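Local coordinates for protein putative enzyme related to aldose 1-epimerase (Salmonella typhimurium, PDB 2HTA) that probably interconverts the alpha and beta anomers of glucose 6-phosphate and related hexose 6-phosphates, at residues G59-S64 with V86-G91; P93-W98 with A177-F182; Y181-D186 with A238-T243. All coordinates share one frame; numbering follows the deposited sequence.

Contact 1 of 3, residues G59-S64 with V86-G91; sequences GAHLLS and VALRGG
H61 and L88 face each other, H61 at the start of strand 61-67 and L88 in the loop before strand 94-95. The contact is buried in the beta-sandwich of the aldose 1-epimerase family. The side chains run antiparallel, each passing the other. L88 CB lies over one face of the H61 ring, 3.9 Å from its centroid, as a CH-pi contact. L88 CD1 continues over the same face, 3.9 Å from H61 ND1. CG of H61 is anti to the backbone N (chi1 -162°), which swings the ring toward the loop. Its edge then meets G90: NE2 donates to G90 O over 2.7 Å, nearly straight at 168°. The acceptor lies in the ring plane. On the other nitrogen, a water sits 2.9 Å from ND1 and also accepts from L88 N. Farther along, the strand backbone closes on the glycines. G91 CA is 3.1 Å from L62 O in a CA-H...O contact. L63 joins by its tip, with CD2 4.3 Å from L88 CD1. R89 turns away to the other side of the loop, where it makes a salt bridge with D269. By similarity R89 binds substrate. The imidazole is one tie between the strand and the loop bearing R89, beside the backbone bond of L62 with V92. NE2 carries the proton given to G90 O; this bond and the water at ND1 would limit rotation of the ring.

Contact 2 of 3, residues P93-W98 with A177-F182; sequences PICWPW and ALHSYF
C95 and A177 form a hydrogen-bonded antiparallel pair, with C95 N giving to A177 O at 2.9 Å and A177 N giving back to C95 O at 3.1 Å. A third bond, H179 N to P93 O, is 3.0 Å long and lies in the carbonyl plane. The short strand 94-95 is thereby added to strand 172-183, in a central sheet of the mutarotase sandwich. I94 and L178 are the non-hydrogen-bonded pair. Their side chains run alongside each other, CG1 of I94 being 4.2 Å from CD2 of L178. The opposite face of the sheet carries C95 and A177, whose CB atoms meet. At H179, probably an active-site residue, the backbone bends into an inverse gamma turn. The H179 ring reaches toward E282, the other probable active-site residue, and H110 meets it edge-to-face. P93 packs against the turn, its CD 3.3 Å from H179 O. Its ring crosses Y181 at about a right angle, with P93 CG 3.8 Å from Y181 CE1 at the edge of the tyrosine ring. The hydroxyl of Y181 is hydrogen-bonded to R89 NH1. C95 SG is anti to its own carbonyl carbon (chi1 -53°), and this lays the sulfur against the root of the histidine. SG is 3.7 Å from H179 CB and touches the imidazole at its edge, 5.0 Å from the ring centroid.

Contact 3 of 3, residues Y181-D186 with A238-T243; sequences YFNVGD and ATLNRT
R242 reaches from the start of strand 242-249 to the backbone of N183, at the end of strand 172-183. It belongs to a G1 beta bulge: N241 and R242 both face D237, where the hairpin of strands 232-237 and 242-249 turns. From CB the side chain passes to CG, which stands between the backbone N and the carbonyl carbon (chi1 67°). R242 CG runs beside L240, 4.2 Å from L240 CB. The chain then continues extended through CD to NE. NE gives its hydrogen to a water at 2.9 Å, and that water donates to N183 O. CZ carries the two terminal nitrogens. NH2 bonds to N183 O at 3.1 Å. The N183 oxygen lies in the guanidinium plane, but the donor stands 43° out of the carbonyl plane. The guanidinium and the side-chain amide of N183 are turned 83° apart. Backbone oxygens before strand 94-95 complete the grip: NH1 bonds to E71 O, while R242 NH2 and N183 ND2 both give to E72 O. Beside this polar end, L240 and T239 cover G185. D237 ties the two segments together, its carboxylate accepting from both G185 N and L240 N. L240 CG rests 3.6 Å from G185 N, and T239 CB lies 3.8 Å from G185 CA.

In the fold
Contacts 1 and 2 are buried near the middle of the chain, their centres about 9 Å apart. Contact 3 is only partly buried, its centre about 20 Å from the centre of either. Contacts 2 and 3 use overlapping parts of strand 172-183 and share Y181 and F182. Y181 also joins contact 1, since its N bonds to G91 O. Contact 2 is true sheet pairing, knit by backbone bonds. In contact 1 a histidine clasps an irregular loop. Contact 3 relies on a long arginine, a water and aliphatic cover at a strand end. The first two hold residues of the probable sugar-phosphate site; the third lies away from it.

Contact 1 of 3, residues G59-S64 with V86-G91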
ATOM      1  N   GLY A  59      11.415   1.419   0.888  1.00 19.46           N
ATOM      2  CA  GLY A  59      10.137   1.479   0.210  1.00 18.59           C
ATOM      3  C   GLY A  59       9.198   2.622   0.591  1.00 19.25           C
ATOM      4  O   GLY A  59       8.028   2.606   0.161  1.00 19.81           O
ATOM      5  N   ALA A  60       9.672   3.603   1.370  1.00 17.50           N
ATOM      6  CA  ALA A  60       8.772   4.608   1.997  1.00 17.76           C
ATOM      7  C   ALA A  60       7.455   3.923   2.316  1.00 17.89           C
ATOM      8  O   ALA A  60       6.379   4.349   1.848  1.00 17.66           O
ATOM      9  CB  ALA A  60       8.523   5.785   1.049  1.00 18.51           C
ATOM     10  N   HIS A  61       7.548   2.822   3.050  1.00 16.57           N
ATOM     11  CA  HIS A  61       6.472   1.848   3.142  1.00 17.25           C
ATOM     12  C   HIS A  61       5.635   2.133   4.374  1.00 18.67           C
ATOM     13  O   HIS A  61       6.074   1.940   5.513  1.00 17.70           O
ATOM     14  CB  HIS A  61       7.079   0.439   3.258  1.00 16.88           C
ATOM     15  CG  HIS A  61       6.118  -0.677   2.946  1.00 18.68           C
ATOM     16  ND1 HIS A  61       6.369  -1.626   1.963  1.00 22.07           N
ATOM     17  CD2 HIS A  61       4.955  -1.055   3.543  1.00 19.01           C
ATOM     18  CE1 HIS A  61       5.368  -2.495   1.937  1.00 18.87           C
ATOM     19  NE2 HIS A  61       4.495  -2.164   2.885  1.00 17.51           N
ATOM     20  N   LEU A  62       4.418   2.606   4.141  1.00 18.03           N
ATOM     21  CA  LEU A  62       3.488   2.797   5.239  1.00 18.03           C
ATOM     22  C   LEU A  62       3.097   1.415   5.776  1.00 18.19           C
ATOM     23  O   LEU A  62       2.492   0.640   5.100  1.00 19.48           O
ATOM     24  CB  LEU A  62       2.264   3.586   4.725  1.00 18.29           C
ATOM     25  CG  LEU A  62       1.139   3.852   5.749  1.00 19.85           C
ATOM     26  CD1 LEU A  62       1.566   4.673   6.982  1.00 16.21           C
ATOM     27  CD2 LEU A  62      -0.033   4.559   4.982  1.00 18.98           C
ATOM     28  N   LEU A  63       3.445   1.141   7.018  1.00 17.64           N
ATOM     29  CA  LEU A  63       3.224  -0.162   7.658  1.00 18.51           C
ATOM     30  C   LEU A  63       1.897  -0.227   8.402  1.00 17.41           C
ATOM     31  O   LEU A  63       1.260  -1.291   8.449  1.00 18.55           O
ATOM     32  CB  LEU A  63       4.313  -0.364   8.724  1.00 17.32           C
ATOM     33  CG  LEU A  63       5.758  -0.255   8.225  1.00 22.03           C
ATOM     34  CD1 LEU A  63       6.799  -0.353   9.313  1.00 17.84           C
ATOM     35  CD2 LEU A  63       5.967  -1.375   7.172  1.00 21.80           C
ATOM     36  N   SER A  64       1.469   0.898   8.967  1.00 17.32           N
ATOM     37  CA  SER A  64       0.261   0.856   9.846  1.00 17.55           C
ATOM     38  C   SER A  64      -0.315   2.268   9.946  1.00 17.84           C
ATOM     39  O   SER A  64       0.422   3.234   9.799  1.00 18.66           O
ATOM     40  CB  SER A  64       0.596   0.314  11.267  1.00 17.32           C
ATOM     41  OG  SER A  64       1.384   1.221  12.015  1.00 19.70           O
ATOM     42  N   VAL A  86      14.423  -6.666   1.061  1.00 23.20           N
ATOM     43  CA  VAL A  86      13.358  -7.641   0.985  1.00 22.29           C
ATOM     44  C   VAL A  86      11.995  -6.921   1.095  1.00 22.97           C
ATOM     45  O   VAL A  86      11.800  -6.153   2.034  1.00 22.37           O
ATOM     46  CB  VAL A  86      13.546  -8.682   2.137  1.00 23.27           C
ATOM     47  CG1 VAL A  86      12.358  -9.642   2.208  1.00 26.35           C
ATOM     48  CG2 VAL A  86      14.866  -9.500   1.850  1.00 23.34           C
ATOM     49  N   ALA A  87      11.084  -7.199   0.182  1.00 23.25           N
ATOM     50  CA  ALA A  87       9.774  -6.524   0.198  1.00 23.40           C
ATOM     51  C   ALA A  87       9.014  -6.840   1.443  1.00 23.24           C
ATOM     52  O   ALA A  87       8.928  -7.995   1.878  1.00 24.49           O
ATOM     53  CB  ALA A  87       8.959  -6.884  -1.052  1.00 23.13           C
ATOM     54  N   LEU A  88       8.445  -5.805   2.047  1.00 23.34           N
ATOM     55  CA  LEU A  88       7.640  -5.956   3.258  1.00 22.03           C
ATOM     56  C   LEU A  88       6.227  -6.421   2.925  1.00 21.62           C
ATOM     57  O   LEU A  88       5.627  -5.919   1.939  1.00 21.65           O
ATOM     58  CB  LEU A  88       7.607  -4.628   3.988  1.00 21.71           C
ATOM     59  CG  LEU A  88       8.905  -4.217   4.686  1.00 23.53           C
ATOM     60  CD1 LEU A  88       9.100  -2.706   4.561  1.00 24.40           C
ATOM     61  CD2 LEU A  88       8.956  -4.705   6.169  1.00 24.19           C
ATOM     62  N   ARG A  89       5.695  -7.381   3.706  1.00 19.93           N
ATOM     63  CA  ARG A  89       4.363  -7.931   3.430  1.00 20.49           C
ATOM     64  C   ARG A  89       3.313  -7.208   4.298  1.00 19.72           C
ATOM     65  O   ARG A  89       3.307  -7.381   5.517  1.00 19.31           O
ATOM     66  CB  ARG A  89       4.276  -9.448   3.736  1.00 21.13           C
ATOM     67  CG  ARG A  89       2.905 -10.053   3.470  1.00 19.74           C
ATOM     68  CD  ARG A  89       2.501 -10.103   1.987  1.00 21.29           C
ATOM     69  NE  ARG A  89       3.426 -10.891   1.173  1.00 22.37           N
ATOM     70  CZ  ARG A  89       3.349 -11.017  -0.145  1.00 26.42           C
ATOM     71  NH1 ARG A  89       2.395 -10.372  -0.837  1.00 22.44           N
ATOM     72  NH2 ARG A  89       4.259 -11.785  -0.797  1.00 27.79           N
ATOM     73  N   GLY A  90       2.416  -6.470   3.653  1.00 19.82           N
ATOM     74  CA  GLY A  90       1.401  -5.684   4.430  1.00 18.96           C
ATOM     75  C   GLY A  90       1.563  -4.205   4.183  1.00 18.45           C
ATOM     76  O   GLY A  90       2.373  -3.780   3.361  1.00 18.65           O
ATOM     77  N   GLY A  91       0.765  -3.390   4.877  1.00 17.79           N
ATOM     78  CA  GLY A  91       0.899  -1.965   4.742  1.00 17.85           C
ATOM     79  C   GLY A  91       0.528  -1.520   3.345  1.00 17.67           C
ATOM     80  O   GLY A  91      -0.422  -2.048   2.753  1.00 17.00           O
TER
HETATM   81  O   HOH W   1       8.637  -3.011   0.803  1.00 23.92           O

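Contact 2 of 3, residues P93-W98 with A177-F182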
ATOM      1  N   PRO A  93       2.594  -1.246   0.045  1.00 18.45           N
ATOM      2  CA  PRO A  93       3.754  -1.325  -0.863  1.00 17.63           C
ATOM      3  C   PRO A  93       3.579  -0.354  -2.011  1.00 16.56           C
ATOM      4  O   PRO A  93       2.514  -0.307  -2.623  1.00 16.98           O
ATOM      5  CB  PRO A  93       3.685  -2.781  -1.397  1.00 18.75           C
ATOM      6  CG  PRO A  93       2.873  -3.550  -0.339  1.00 19.01           C
ATOM      7  CD  PRO A  93       1.938  -2.547   0.286  1.00 17.53           C
ATOM      8  N   ILE A  94       4.623   0.428  -2.312  1.00 17.10           N
ATOM      9  CA  ILE A  94       4.654   1.316  -3.511  1.00 15.87           C
ATOM     10  C   ILE A  94       5.259   0.471  -4.640  1.00 17.57           C
ATOM     11  O   ILE A  94       6.422   0.047  -4.534  1.00 17.72           O
ATOM     12  CB  ILE A  94       5.541   2.571  -3.283  1.00 16.24           C
ATOM     13  CG1 ILE A  94       4.804   3.510  -2.252  1.00 14.76           C
ATOM     14  CG2 ILE A  94       5.833   3.379  -4.620  1.00 14.70           C
ATOM     15  CD1 ILE A  94       5.778   4.556  -1.716  1.00 14.98           C
ATOM     16  N   CYS A  95       4.462   0.245  -5.674  1.00 16.51           N
ATOM     17  CA  CYS A  95       4.874  -0.623  -6.774  1.00 17.56           C
ATOM     18  C   CYS A  95       5.242   0.268  -7.932  1.00 17.40           C
ATOM     19  O   CYS A  95       4.385   0.855  -8.577  1.00 18.58           O
ATOM     20  CB  CYS A  95       3.745  -1.523  -7.191  1.00 16.78           C
ATOM     21  SG  CYS A  95       2.983  -2.491  -5.785  1.00 20.93           S
ATOM     22  N   TRP A  96       6.525   0.350  -8.200  1.00 18.94           N
ATOM     23  CA  TRP A  96       7.044   1.266  -9.224  1.00 17.82           C
ATOM     24  C   TRP A  96       8.453   0.819  -9.644  1.00 18.21           C
ATOM     25  O   TRP A  96       9.245   0.478  -8.796  1.00 19.21           O
ATOM     26  CB  TRP A  96       7.095   2.670  -8.617  1.00 17.79           C
ATOM     27  CG  TRP A  96       7.365   3.764  -9.637  1.00 18.89           C
ATOM     28  CD1 TRP A  96       6.448   4.532 -10.271  1.00 20.33           C
ATOM     29  CD2 TRP A  96       8.663   4.228 -10.079  1.00 19.44           C
ATOM     30  NE1 TRP A  96       7.084   5.412 -11.136  1.00 18.97           N
ATOM     31  CE2 TRP A  96       8.441   5.242 -11.025  1.00 19.32           C
ATOM     32  CE3 TRP A  96       9.984   3.853  -9.773  1.00 19.33           C
ATOM     33  CZ2 TRP A  96       9.502   5.905 -11.692  1.00 21.64           C
ATOM     34  CZ3 TRP A  96      11.050   4.515 -10.416  1.00 19.19           C
ATOM     35  CH2 TRP A  96      10.789   5.527 -11.367  1.00 22.86           C
ATOM     36  N   PRO A  97       8.828   0.937 -10.948  1.00 18.08           N
ATOM     37  CA  PRO A  97       8.115   1.465 -12.096  1.00 18.59           C
ATOM     38  C   PRO A  97       7.338   0.419 -12.908  1.00 18.34           C
ATOM     39  O   PRO A  97       7.019   0.687 -14.067  1.00 17.47           O
ATOM     40  CB  PRO A  97       9.259   2.082 -12.930  1.00 17.45           C
ATOM     41  CG  PRO A  97      10.416   1.100 -12.723  1.00 19.85           C
ATOM     42  CD  PRO A  97      10.210   0.528 -11.314  1.00 19.28           C
ATOM     43  N   TRP A  98       7.012  -0.741 -12.328  1.00 18.23           N
ATOM     44  CA  TRP A  98       5.989  -1.608 -12.938  1.00 19.11           C
ATOM     45  C   TRP A  98       5.095  -2.214 -11.911  1.00 20.08           C
ATOM     46  O   TRP A  98       5.468  -2.315 -10.745  1.00 21.68           O
ATOM     47  CB  TRP A  98       6.576  -2.703 -13.896  1.00 20.47           C
ATOM     48  CG  TRP A  98       7.448  -3.710 -13.178  1.00 20.79           C
ATOM     49  CD1 TRP A  98       7.049  -4.893 -12.576  1.00 20.25           C
ATOM     50  CD2 TRP A  98       8.848  -3.596 -12.969  1.00 19.80           C
ATOM     51  NE1 TRP A  98       8.138  -5.523 -12.016  1.00 19.64           N
ATOM     52  CE2 TRP A  98       9.259  -4.763 -12.247  1.00 21.20           C
ATOM     53  CE3 TRP A  98       9.819  -2.667 -13.378  1.00 20.58           C
ATOM     54  CZ2 TRP A  98      10.594  -4.986 -11.868  1.00 20.62           C
ATOM     55  CZ3 TRP A  98      11.160  -2.896 -12.996  1.00 22.30           C
ATOM     56  CH2 TRP A  98      11.523  -4.043 -12.247  1.00 22.20           C
ATOM     57  N   ALA A 177       1.331   1.012  -8.667  1.00 18.02           N
ATOM     58  CA  ALA A 177       0.203   0.764  -7.760  1.00 19.18           C
ATOM     59  C   ALA A 177       0.520   1.225  -6.329  1.00 19.91           C
ATOM     60  O   ALA A 177       1.718   1.252  -5.913  1.00 21.08           O
ATOM     61  CB  ALA A 177      -0.118  -0.757  -7.699  1.00 18.66           C
ATOM     62  N   LEU A 178      -0.535   1.579  -5.569  1.00 19.13           N
ATOM     63  CA  LEU A 178      -0.390   1.657  -4.123  1.00 18.14           C
ATOM     64  C   LEU A 178      -1.162   0.417  -3.642  1.00 17.70           C
ATOM     65  O   LEU A 178      -2.379   0.323  -3.801  1.00 16.65           O
ATOM     66  CB  LEU A 178      -0.990   2.992  -3.601  1.00 19.35           C
ATOM     67  CG  LEU A 178      -0.441   4.237  -4.269  1.00 18.02           C
ATOM     68  CD1 LEU A 178      -1.150   5.540  -3.762  1.00 17.41           C
ATOM     69  CD2 LEU A 178       1.101   4.338  -3.971  1.00 17.43           C
ATOM     70  N   HIS A 179      -0.415  -0.584  -3.175  1.00 18.49           N
ATOM     71  CA  HIS A 179      -0.912  -1.960  -3.033  1.00 18.39           C
ATOM     72  C   HIS A 179      -1.492  -2.164  -1.618  1.00 19.09           C
ATOM     73  O   HIS A 179      -1.103  -3.089  -0.914  1.00 19.24           O
ATOM     74  CB  HIS A 179       0.287  -2.906  -3.225  1.00 20.17           C
ATOM     75  CG  HIS A 179      -0.050  -4.349  -3.422  1.00 20.64           C
ATOM     76  ND1 HIS A 179      -0.755  -5.079  -2.500  1.00 23.87           N
ATOM     77  CD2 HIS A 179       0.335  -5.241  -4.387  1.00 23.24           C
ATOM     78  CE1 HIS A 179      -0.856  -6.339  -2.897  1.00 21.21           C
ATOM     79  NE2 HIS A 179      -0.171  -6.470  -4.018  1.00 23.05           N
ATOM     80  N   SER A 180      -2.422  -1.311  -1.196  1.00 19.06           N
ATOM     81  CA  SER A 180      -2.844  -1.324   0.221  1.00 18.07           C
ATOM     82  C   SER A 180      -3.517  -2.593   0.756  1.00 17.46           C
ATOM     83  O   SER A 180      -4.401  -3.145   0.104  1.00 18.28           O
ATOM     84  CB  SER A 180      -3.813  -0.144   0.442  1.00 18.13           C
ATOM     85  OG  SER A 180      -3.279   0.970  -0.218  1.00 17.46           O
ATOM     86  N   TYR A 181      -3.089  -3.015   1.957  1.00 16.48           N
ATOM     87  CA  TYR A 181      -3.657  -4.132   2.732  1.00 15.78           C
ATOM     88  C   TYR A 181      -4.505  -3.546   3.884  1.00 17.07           C
ATOM     89  O   TYR A 181      -3.952  -2.947   4.790  1.00 17.49           O
ATOM     90  CB  TYR A 181      -2.547  -4.906   3.429  1.00 14.68           C
ATOM     91  CG  TYR A 181      -1.702  -5.735   2.482  1.00 16.61           C
ATOM     92  CD1 TYR A 181      -0.756  -5.123   1.619  1.00 18.48           C
ATOM     93  CD2 TYR A 181      -1.791  -7.099   2.489  1.00 18.17           C
ATOM     94  CE1 TYR A 181       0.099  -5.878   0.766  1.00 17.08           C
ATOM     95  CE2 TYR A 181      -0.949  -7.896   1.597  1.00 15.90           C
ATOM     96  CZ  TYR A 181      -0.044  -7.268   0.760  1.00 18.69           C
ATOM     97  OH  TYR A 181       0.768  -8.027  -0.086  1.00 21.22           O
ATOM     98  N   PHE A 182      -5.786  -3.828   3.860  1.00 18.24           N
ATOM     99  CA  PHE A 182      -6.739  -3.311   4.824  1.00 19.88           C
ATOM    100  C   PHE A 182      -7.107  -4.424   5.772  1.00 20.91           C
ATOM    101  O   PHE A 182      -7.414  -5.538   5.363  1.00 20.93           O
ATOM    102  CB  PHE A 182      -7.956  -2.759   4.085  1.00 19.06           C
ATOM    103  CG  PHE A 182      -7.627  -1.562   3.270  1.00 18.30           C
ATOM    104  CD1 PHE A 182      -7.499  -1.650   1.879  1.00 20.17           C
ATOM    105  CD2 PHE A 182      -7.327  -0.355   3.899  1.00 17.60           C
ATOM    106  CE1 PHE A 182      -7.114  -0.535   1.129  1.00 20.36           C
ATOM    107  CE2 PHE A 182      -6.971   0.794   3.156  1.00 20.06           C
ATOM    108  CZ  PHE A 182      -6.857   0.695   1.765  1.00 18.74           C
TER

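Contact 3 of 3, residues Y181-D186 with A238-T243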
ATOM      1  N   TYR A 181      -3.089  -3.015   1.957  1.00 16.48           N
ATOM      2  CA  TYR A 181      -3.657  -4.132   2.732  1.00 15.78           C
ATOM      3  C   TYR A 181      -4.505  -3.546   3.884  1.00 17.07           C
ATOM      4  O   TYR A 181      -3.952  -2.947   4.790  1.00 17.49           O
ATOM      5  CB  TYR A 181      -2.547  -4.906   3.429  1.00 14.68           C
ATOM      6  CG  TYR A 181      -1.702  -5.735   2.482  1.00 16.61           C
ATOM      7  CD1 TYR A 181      -0.756  -5.123   1.619  1.00 18.48           C
ATOM      8  CD2 TYR A 181      -1.791  -7.099   2.489  1.00 18.17           C
ATOM      9  CE1 TYR A 181       0.099  -5.878   0.766  1.00 17.08           C
ATOM     10  CE2 TYR A 181      -0.949  -7.896   1.597  1.00 15.90           C
ATOM     11  CZ  TYR A 181      -0.044  -7.268   0.760  1.00 18.69           C
ATOM     12  OH  TYR A 181       0.768  -8.027  -0.086  1.00 21.22           O
ATOM     13  N   PHE A 182      -5.786  -3.828   3.860  1.00 18.24           N
ATOM     14  CA  PHE A 182      -6.739  -3.311   4.824  1.00 19.88           C
ATOM     15  C   PHE A 182      -7.107  -4.424   5.772  1.00 20.91           C
ATOM     16  O   PHE A 182      -7.414  -5.538   5.363  1.00 20.93           O
ATOM     17  CB  PHE A 182      -7.956  -2.759   4.085  1.00 19.06           C
ATOM     18  CG  PHE A 182      -7.627  -1.562   3.270  1.00 18.30           C
ATOM     19  CD1 PHE A 182      -7.499  -1.650   1.879  1.00 20.17           C
ATOM     20  CD2 PHE A 182      -7.327  -0.355   3.899  1.00 17.60           C
ATOM     21  CE1 PHE A 182      -7.114  -0.535   1.129  1.00 20.36           C
ATOM     22  CE2 PHE A 182      -6.971   0.794   3.156  1.00 20.06           C
ATOM     23  CZ  PHE A 182      -6.857   0.695   1.765  1.00 18.74           C
ATOM     24  N   ASN A 183      -7.032  -4.078   7.048  1.00 21.18           N
ATOM     25  CA  ASN A 183      -7.365  -4.953   8.174  1.00 22.02           C
ATOM     26  C   ASN A 183      -8.877  -5.138   8.206  1.00 22.01           C
ATOM     27  O   ASN A 183      -9.641  -4.173   8.202  1.00 22.47           O
ATOM     28  CB  ASN A 183      -6.822  -4.280   9.445  1.00 21.07           C
ATOM     29  CG  ASN A 183      -6.920  -5.150  10.695  1.00 25.94           C
ATOM     30  OD1 ASN A 183      -6.715  -6.360  10.642  1.00 24.93           O
ATOM     31  ND2 ASN A 183      -7.218  -4.512  11.853  1.00 26.23           N
ATOM     32  N   VAL A 184      -9.297  -6.393   8.144  1.00 20.73           N
ATOM     33  CA  VAL A 184     -10.722  -6.756   8.203  1.00 21.52           C
ATOM     34  C   VAL A 184     -10.952  -7.794   9.296  1.00 21.67           C
ATOM     35  O   VAL A 184     -10.030  -8.539   9.657  1.00 21.44           O
ATOM     36  CB  VAL A 184     -11.327  -7.257   6.850  1.00 20.05           C
ATOM     37  CG1 VAL A 184     -11.218  -6.163   5.795  1.00 20.27           C
ATOM     38  CG2 VAL A 184     -10.660  -8.539   6.355  1.00 17.21           C
ATOM     39  N   GLY A 185     -12.177  -7.847   9.817  1.00 23.45           N
ATOM     40  CA  GLY A 185     -12.472  -8.860  10.870  1.00 24.67           C
ATOM     41  C   GLY A 185     -12.442 -10.279  10.368  1.00 25.92           C
ATOM     42  O   GLY A 185     -11.844 -11.180  11.003  1.00 24.95           O
ATOM     43  N   ASP A 186     -13.090 -10.495   9.232  1.00 25.55           N
ATOM     44  CA  ASP A 186     -13.143 -11.813   8.624  1.00 26.51           C
ATOM     45  C   ASP A 186     -13.405 -11.722   7.139  1.00 25.40           C
ATOM     46  O   ASP A 186     -14.491 -11.311   6.706  1.00 25.76           O
ATOM     47  CB  ASP A 186     -14.307 -12.557   9.268  1.00 28.62           C
ATOM     48  CG  ASP A 186     -14.421 -14.004   8.827  1.00 31.10           C
ATOM     49  OD1 ASP A 186     -13.822 -14.435   7.825  1.00 33.13           O
ATOM     50  OD2 ASP A 186     -15.131 -14.726   9.544  1.00 40.45           O
ATOM     51  N   ALA A 238     -18.631  -6.220   8.555  1.00 25.86           N
ATOM     52  CA  ALA A 238     -19.659  -6.456   9.575  1.00 27.58           C
ATOM     53  C   ALA A 238     -19.003  -6.824  10.913  1.00 28.78           C
ATOM     54  O   ALA A 238     -19.511  -6.443  11.994  1.00 30.43           O
ATOM     55  CB  ALA A 238     -20.611  -7.582   9.106  1.00 27.60           C
ATOM     56  N   THR A 239     -17.865  -7.523  10.857  1.00 27.72           N
ATOM     57  CA  THR A 239     -17.193  -7.975  12.083  1.00 28.02           C
ATOM     58  C   THR A 239     -16.578  -6.840  12.930  1.00 28.41           C
ATOM     59  O   THR A 239     -16.802  -6.761  14.150  1.00 27.56           O
ATOM     60  CB  THR A 239     -16.156  -9.024  11.758  1.00 28.98           C
ATOM     61  OG1 THR A 239     -16.791 -10.080  10.999  1.00 29.63           O
ATOM     62  CG2 THR A 239     -15.514  -9.560  13.041  1.00 30.43           C
ATOM     63  N   LEU A 240     -15.862  -5.920  12.290  1.00 26.17           N
ATOM     64  CA  LEU A 240     -15.320  -4.767  12.983  1.00 26.39           C
ATOM     65  C   LEU A 240     -16.319  -3.629  12.964  1.00 25.87           C
ATOM     66  O   LEU A 240     -16.021  -2.528  13.421  1.00 26.62           O
ATOM     67  CB  LEU A 240     -14.000  -4.327  12.306  1.00 25.21           C
ATOM     68  CG  LEU A 240     -12.868  -5.365  12.338  1.00 27.44           C
ATOM     69  CD1 LEU A 240     -11.520  -4.814  11.864  1.00 27.18           C
ATOM     70  CD2 LEU A 240     -12.758  -5.955  13.721  1.00 29.63           C
ATOM     71  N   ASN A 241     -17.472  -3.856  12.347  1.00 26.19           N
ATOM     72  CA  ASN A 241     -18.547  -2.859  12.368  1.00 27.41           C
ATOM     73  C   ASN A 241     -18.130  -1.529  11.774  1.00 25.72           C
ATOM     74  O   ASN A 241     -18.332  -0.457  12.366  1.00 26.22           O
ATOM     75  CB  ASN A 241     -19.055  -2.656  13.796  1.00 28.86           C
ATOM     76  CG  ASN A 241     -19.623  -3.943  14.389  1.00 35.40           C
ATOM     77  OD1 ASN A 241     -20.385  -4.687  13.723  1.00 41.10           O
ATOM     78  ND2 ASN A 241     -19.223  -4.248  15.626  1.00 39.17           N
ATOM     79  N   ARG A 242     -17.484  -1.576  10.611  1.00 22.84           N
ATOM     80  CA  ARG A 242     -17.061  -0.311  10.010  1.00 21.76           C
ATOM     81  C   ARG A 242     -17.059  -0.442   8.490  1.00 21.73           C
ATOM     82  O   ARG A 242     -17.095  -1.573   7.987  1.00 21.11           O
ATOM     83  CB  ARG A 242     -15.646   0.040  10.487  1.00 21.90           C
ATOM     84  CG  ARG A 242     -14.483  -0.897  10.016  1.00 22.69           C
ATOM     85  CD  ARG A 242     -13.221  -0.494  10.714  1.00 21.96           C
ATOM     86  NE  ARG A 242     -12.084  -1.314  10.268  1.00 23.06           N
ATOM     87  CZ  ARG A 242     -10.843  -1.128  10.708  1.00 24.40           C
ATOM     88  NH1 ARG A 242     -10.605  -0.166  11.585  1.00 22.44           N
ATOM     89  NH2 ARG A 242      -9.847  -1.883  10.268  1.00 20.74           N
ATOM     90  N   THR A 243     -17.016   0.685   7.785  1.00 20.33           N
ATOM     91  CA  THR A 243     -16.596   0.630   6.356  1.00 21.84           C
ATOM     92  C   THR A 243     -15.272   1.391   6.210  1.00 19.57           C
ATOM     93  O   THR A 243     -14.961   2.318   6.994  1.00 20.44           O
ATOM     94  CB  THR A 243     -17.626   1.293   5.405  1.00 21.61           C
ATOM     95  OG1 THR A 243     -17.846   2.606   5.856  1.00 25.74           O
ATOM     96  CG2 THR A 243     -18.954   0.579   5.405  1.00 23.99           C
TER
HETATM   97  O   HOH W   2     -12.241  -3.360   8.279  1.00 20.44           O